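Local coordinates for CBS domain-containing protein CBSX2, chloroplastic (Arabidopsis thaliana, PDB 3SL7) that is a chloroplast CBS-pair protein that probably modulates plant development by regulating the thioredoxin system, at residues 9-14 / 142-147; 109-114 / 130-135. One frame throughout, in Å; residues are numbered along the deposited sequence.

Interaction 1. Residues 9-14 / 142-147; sequences FMTPRQ and IGILTR
The carbonyl oxygen of Ile-144 receives the backbone N of Thr-11 at 2.7 Å, with the N-H pointing to it at 153°. The return bond, Ile-144 N to Thr-11 O, is 3.0 Å long and lands on a lone pair in the carbonyl plane. Together the two bonds make Thr-11 and Ile-144 a hydrogen-bonded antiparallel pair, whose side chains stand side by side on one face of the sheet. There CB of Thr-11 packs on CG2 of Ile-144 at 3.6 Å. Thr-11 turns OG1 beside its own backbone N and opposite its carbonyl carbon (chi1 -57°); the hydroxyl is hydrogen-bonded to Asn-149 ND2 in helix 147-159. Thr-146, the N-cap of that helix, uses its OG1 on the backbone N of the same Asn-149, while its CG2 lies 4.0 Å from Thr-11 OG1.

Met-10, a selenomethionine, lies alongside strand 141-146 and also touches Val-134. Its CG sits between its backbone N and carbonyl carbon, and the straight run beyond carries SE along Gly-143, 4.2 Å from CA, and CE to Ile-142 O at 3.6 Å. Gly-143 has a nearly fully extended backbone, and the lack of a side chain lets both the selenium and Thr-11 O come close. At the far end Arg-13 runs straight from CG to NE, with CG opposite the backbone N (chi1 -175°), crossing Ile-142 at about a right angle. CG2 of Ile-142 meets the guanidinium edge 4.0 Å from NH1, and the group also makes a cation-pi contact with Trp-47. Ile-142 and Gly-143 both face Val-134, a classic beta bulge. The short, weakly bonded strand 11-12 of the first CBS motif thus pairs with strand 141-146 of the second, as in CBS-pair modules.

Interaction 2. Residues 109-114 / 130-135; sequences LVVRDS and RRLPVV. With ACT (acetate ion), chain C.
Val-111 packs tightly against strand 131-135. Its backbone N gives a nearly straight bond (165°) to Pro-133 O at 3.1 Å, and its O takes the N of Val-135 at 3.0 Å, a parallel bridge that straddles Val-134. Each methyl of Val-111 has its own neighbour: CG1 meets CD1 of Leu-132 at 3.8 Å, CG2 meets CG2 of Val-134 at the same distance. Val-135 stands on the face opposite Val-111 and Val-134; the side chain of Val-110 crosses it at about a right angle, CG2 to CG2 3.7 Å, and Leu-49 touches both. This is the strand pair of a beta-alpha-beta crossover, whose helix 117-124 packs on Leu-109 and Leu-132.

The two ends are looser and watered. One water joins Asp-113 N to Val-135 O, donating to the latter at 2.7 Å. Arg-112, bent at chi2 and chi3, lays CD on that same carbonyl. A second water donates to Arg-131 O at 2.6 Å and only weakly to Leu-109 O. Arg-131 NE bonds weakly to an acetate, probably from the crystallisation liquor, while NH2 bonds to Thr-38. The apolar middle thus leaves pairing to two backbone bonds, whereas water meets backbone polar atoms at the ends.

Overall arrangement
Interactions 1 and 2 belong to one four-stranded mixed sheet, ordered 11-12, 141-146, 131-135, 111-112, so each joins an outermost strand to one of the two inner strands. Their centres lie 8 Å apart. The inner strands follow each other in the chain and pair antiparallel. Along the sequence interaction 2 is nested inside the long loop closed by interaction 1: the former closes a local beta-alpha-beta unit through helix 117-124, whereas the latter brings back a strand from near the N-terminus, 128 residues away. Strand 105-106 in turn joins the sheet of 39-43 and 49-54, so each half of the CBS pair gives a short strand to the other's sheet.

Interaction 1. Residues 9-14 / 142-147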
# COMPACT_ATOMS: atom_id res chain seq x y z
N PHE A 9 10.51 6.07 -14.70
CA PHE A 9 9.27 5.60 -14.07
C PHE A 9 9.22 5.66 -12.55
O PHE A 9 8.23 5.28 -11.94
CB PHE A 9 8.96 4.19 -14.52
CG PHE A 9 8.72 4.07 -16.00
CD1 PHE A 9 7.49 4.37 -16.54
CD2 PHE A 9 9.74 3.68 -16.84
CE1 PHE A 9 7.26 4.27 -17.89
CE2 PHE A 9 9.53 3.58 -18.20
CZ PHE A 9 8.29 3.88 -18.72
N MSE A 10 10.29 6.15 -11.93
CA MSE A 10 10.33 6.23 -10.47
C MSE A 10 9.35 7.25 -9.92
O MSE A 10 8.92 8.17 -10.62
CB MSE A 10 11.73 6.63 -10.01
CG MSE A 10 12.03 8.08 -10.32
SE MSE A 10 13.85 8.52 -9.81
CE MSE A 10 13.75 10.47 -9.93
N THR A 11 9.04 7.09 -8.65
CA THR A 11 8.27 8.07 -7.91
C THR A 11 9.18 9.25 -7.63
O THR A 11 10.22 9.09 -7.00
CB THR A 11 7.80 7.46 -6.57
OG1 THR A 11 7.05 6.27 -6.84
CG2 THR A 11 6.93 8.45 -5.81
N PRO A 12 8.78 10.44 -8.09
CA PRO A 12 9.53 11.69 -7.93
C PRO A 12 9.75 12.00 -6.45
O PRO A 12 8.97 11.56 -5.61
CB PRO A 12 8.60 12.74 -8.52
CG PRO A 12 7.67 11.98 -9.40
CD PRO A 12 7.49 10.66 -8.76
N ARG A 13 10.79 12.77 -6.16
CA ARG A 13 11.10 13.21 -4.81
C ARG A 13 9.88 13.87 -4.17
O ARG A 13 9.60 13.67 -2.98
CB ARG A 13 12.27 14.20 -4.86
CG ARG A 13 12.84 14.69 -3.53
CD ARG A 13 13.91 15.75 -3.84
NE ARG A 13 14.60 16.29 -2.68
CZ ARG A 13 15.89 16.09 -2.40
NH1 ARG A 13 16.65 15.34 -3.20
NH2 ARG A 13 16.44 16.64 -1.33
N GLN A 14 9.14 14.66 -4.95
CA GLN A 14 8.03 15.44 -4.41
C GLN A 14 6.91 14.56 -3.88
O GLN A 14 6.05 15.03 -3.13
CB GLN A 14 7.49 16.44 -5.43
CG GLN A 14 7.04 15.83 -6.75
CD GLN A 14 8.10 15.92 -7.84
OE1 GLN A 14 9.30 15.81 -7.57
NE2 GLN A 14 7.66 16.14 -9.07
N ILE A 142 16.41 10.87 -4.30
CA ILE A 142 15.77 11.67 -5.34
C ILE A 142 14.49 11.03 -5.83
O ILE A 142 13.71 11.63 -6.57
CB ILE A 142 16.72 11.94 -6.53
CG1 ILE A 142 17.21 10.64 -7.15
CG2 ILE A 142 17.89 12.80 -6.10
CD1 ILE A 142 18.00 10.84 -8.47
N GLY A 143 14.24 9.80 -5.40
CA GLY A 143 13.02 9.14 -5.76
C GLY A 143 12.95 7.76 -5.15
O GLY A 143 13.83 7.34 -4.42
N ILE A 144 11.88 7.05 -5.47
CA ILE A 144 11.79 5.67 -5.06
C ILE A 144 11.16 4.88 -6.19
O ILE A 144 10.28 5.39 -6.90
CB ILE A 144 11.02 5.53 -3.69
CG1 ILE A 144 11.21 4.15 -3.10
CG2 ILE A 144 9.53 5.84 -3.84
CD1 ILE A 144 10.91 4.11 -1.60
N LEU A 145 11.63 3.66 -6.39
CA LEU A 145 10.99 2.75 -7.33
C LEU A 145 10.16 1.73 -6.57
O LEU A 145 10.67 0.98 -5.74
CB LEU A 145 12.02 2.02 -8.19
CG LEU A 145 11.41 1.19 -9.33
CD1 LEU A 145 10.81 2.10 -10.41
CD2 LEU A 145 12.45 0.24 -9.94
N THR A 146 8.87 1.69 -6.88
CA THR A 146 7.95 0.78 -6.22
C THR A 146 7.49 -0.24 -7.23
O THR A 146 7.65 -0.03 -8.42
CB THR A 146 6.71 1.53 -5.72
OG1 THR A 146 5.93 1.95 -6.85
CG2 THR A 146 7.11 2.76 -4.89
N ARG A 147 6.90 -1.34 -6.77
CA ARG A 147 6.36 -2.33 -7.68
C ARG A 147 5.29 -1.69 -8.56
O ARG A 147 5.20 -1.98 -9.75
CB ARG A 147 5.78 -3.52 -6.91
CG ARG A 147 6.85 -4.45 -6.36
CD ARG A 147 6.22 -5.56 -5.51
NE ARG A 147 5.21 -6.31 -6.24
CZ ARG A 147 5.48 -7.24 -7.16
NH1 ARG A 147 6.74 -7.52 -7.48
NH2 ARG A 147 4.49 -7.88 -7.77

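Interaction 2. Residues 109-114 / 130-135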
# COMPACT_ATOMS: atom_id res chain seq x y z
N LEU A 109 19.49 -1.33 -0.15
CA LEU A 109 19.72 -1.40 -1.58
C LEU A 109 19.16 -0.16 -2.21
O LEU A 109 18.02 0.22 -1.94
CB LEU A 109 19.00 -2.61 -2.17
CG LEU A 109 19.71 -3.95 -2.05
CD1 LEU A 109 18.93 -5.04 -2.78
CD2 LEU A 109 21.13 -3.81 -2.60
N VAL A 110 19.95 0.47 -3.07
CA VAL A 110 19.45 1.60 -3.85
C VAL A 110 19.82 1.49 -5.34
O VAL A 110 20.69 0.72 -5.73
CB VAL A 110 19.97 2.96 -3.34
CG1 VAL A 110 19.71 3.12 -1.83
CG2 VAL A 110 21.45 3.12 -3.66
N VAL A 111 19.14 2.29 -6.16
CA VAL A 111 19.47 2.36 -7.57
C VAL A 111 19.69 3.82 -7.92
O VAL A 111 19.51 4.70 -7.07
CB VAL A 111 18.35 1.79 -8.45
CG1 VAL A 111 18.21 0.29 -8.21
CG2 VAL A 111 17.04 2.50 -8.16
N ARG A 112 20.13 4.06 -9.15
CA ARG A 112 20.30 5.41 -9.66
C ARG A 112 19.20 5.65 -10.70
O ARG A 112 18.56 4.70 -11.15
CB ARG A 112 21.68 5.50 -10.30
CG ARG A 112 22.75 5.01 -9.34
CD ARG A 112 22.90 6.02 -8.24
NE ARG A 112 23.48 7.19 -8.85
CZ ARG A 112 24.77 7.46 -8.80
NH1 ARG A 112 25.59 6.67 -8.10
NH2 ARG A 112 25.23 8.53 -9.42
N ASP A 113 18.96 6.90 -11.11
CA ASP A 113 17.94 7.10 -12.14
C ASP A 113 18.35 6.47 -13.48
O ASP A 113 17.50 6.15 -14.31
CB ASP A 113 17.56 8.58 -12.32
CG ASP A 113 18.75 9.46 -12.65
OD1 ASP A 113 19.79 8.97 -13.14
OD2 ASP A 113 18.61 10.68 -12.43
N SER A 114 19.65 6.26 -13.66
CA SER A 114 20.19 5.69 -14.89
C SER A 114 20.15 4.17 -14.88
O SER A 114 20.43 3.53 -15.88
CB SER A 114 21.64 6.14 -15.08
OG SER A 114 22.39 5.84 -13.91
N ARG A 130 10.89 -4.13 -0.56
CA ARG A 130 10.09 -4.18 -1.79
C ARG A 130 9.93 -2.82 -2.49
O ARG A 130 8.99 -2.59 -3.25
CB ARG A 130 8.71 -4.75 -1.50
CG ARG A 130 8.72 -6.19 -0.99
CD ARG A 130 8.97 -7.18 -2.12
NE ARG A 130 7.72 -7.75 -2.62
CZ ARG A 130 7.15 -8.85 -2.13
NH1 ARG A 130 7.73 -9.50 -1.13
NH2 ARG A 130 6.01 -9.30 -2.64
N ARG A 131 10.83 -1.90 -2.19
CA ARG A 131 10.98 -0.66 -2.94
C ARG A 131 12.47 -0.41 -3.02
O ARG A 131 13.22 -0.92 -2.20
CB ARG A 131 10.31 0.50 -2.21
CG ARG A 131 8.93 0.22 -1.70
CD ARG A 131 8.56 1.24 -0.63
NE ARG A 131 7.20 1.08 -0.15
CZ ARG A 131 6.84 0.27 0.85
NH1 ARG A 131 7.75 -0.47 1.47
NH2 ARG A 131 5.57 0.20 1.22
N LEU A 132 12.89 0.40 -3.99
CA LEU A 132 14.29 0.77 -4.11
C LEU A 132 14.37 2.28 -4.07
O LEU A 132 13.88 2.95 -4.96
CB LEU A 132 14.88 0.26 -5.43
CG LEU A 132 14.90 -1.26 -5.56
CD1 LEU A 132 15.19 -1.67 -7.01
CD2 LEU A 132 15.94 -1.84 -4.61
N PRO A 133 14.98 2.81 -3.00
CA PRO A 133 15.23 4.25 -2.99
C PRO A 133 16.10 4.57 -4.21
O PRO A 133 16.94 3.76 -4.59
CB PRO A 133 16.02 4.46 -1.70
CG PRO A 133 15.61 3.31 -0.81
CD PRO A 133 15.43 2.15 -1.76
N VAL A 134 15.88 5.72 -4.82
CA VAL A 134 16.74 6.15 -5.93
C VAL A 134 17.56 7.31 -5.42
O VAL A 134 17.02 8.27 -4.86
CB VAL A 134 15.92 6.58 -7.15
CG1 VAL A 134 16.83 6.77 -8.38
CG2 VAL A 134 14.84 5.55 -7.44
N VAL A 135 18.88 7.21 -5.57
CA VAL A 135 19.77 8.26 -5.13
C VAL A 135 20.53 8.91 -6.28
O VAL A 135 20.63 8.36 -7.38
CB VAL A 135 20.77 7.73 -4.08
CG1 VAL A 135 20.02 7.16 -2.86
CG2 VAL A 135 21.66 6.67 -4.69
C ACT C . 5.49 3.67 -1.57
O ACT C . 4.74 2.68 -1.72
OXT ACT C . 6.43 3.50 -0.78
CH3 ACT C . 5.28 4.96 -2.31
O HOH W 1 15.17 -1.08 -0.47
O HOH W 2 20.65 8.91 -10.01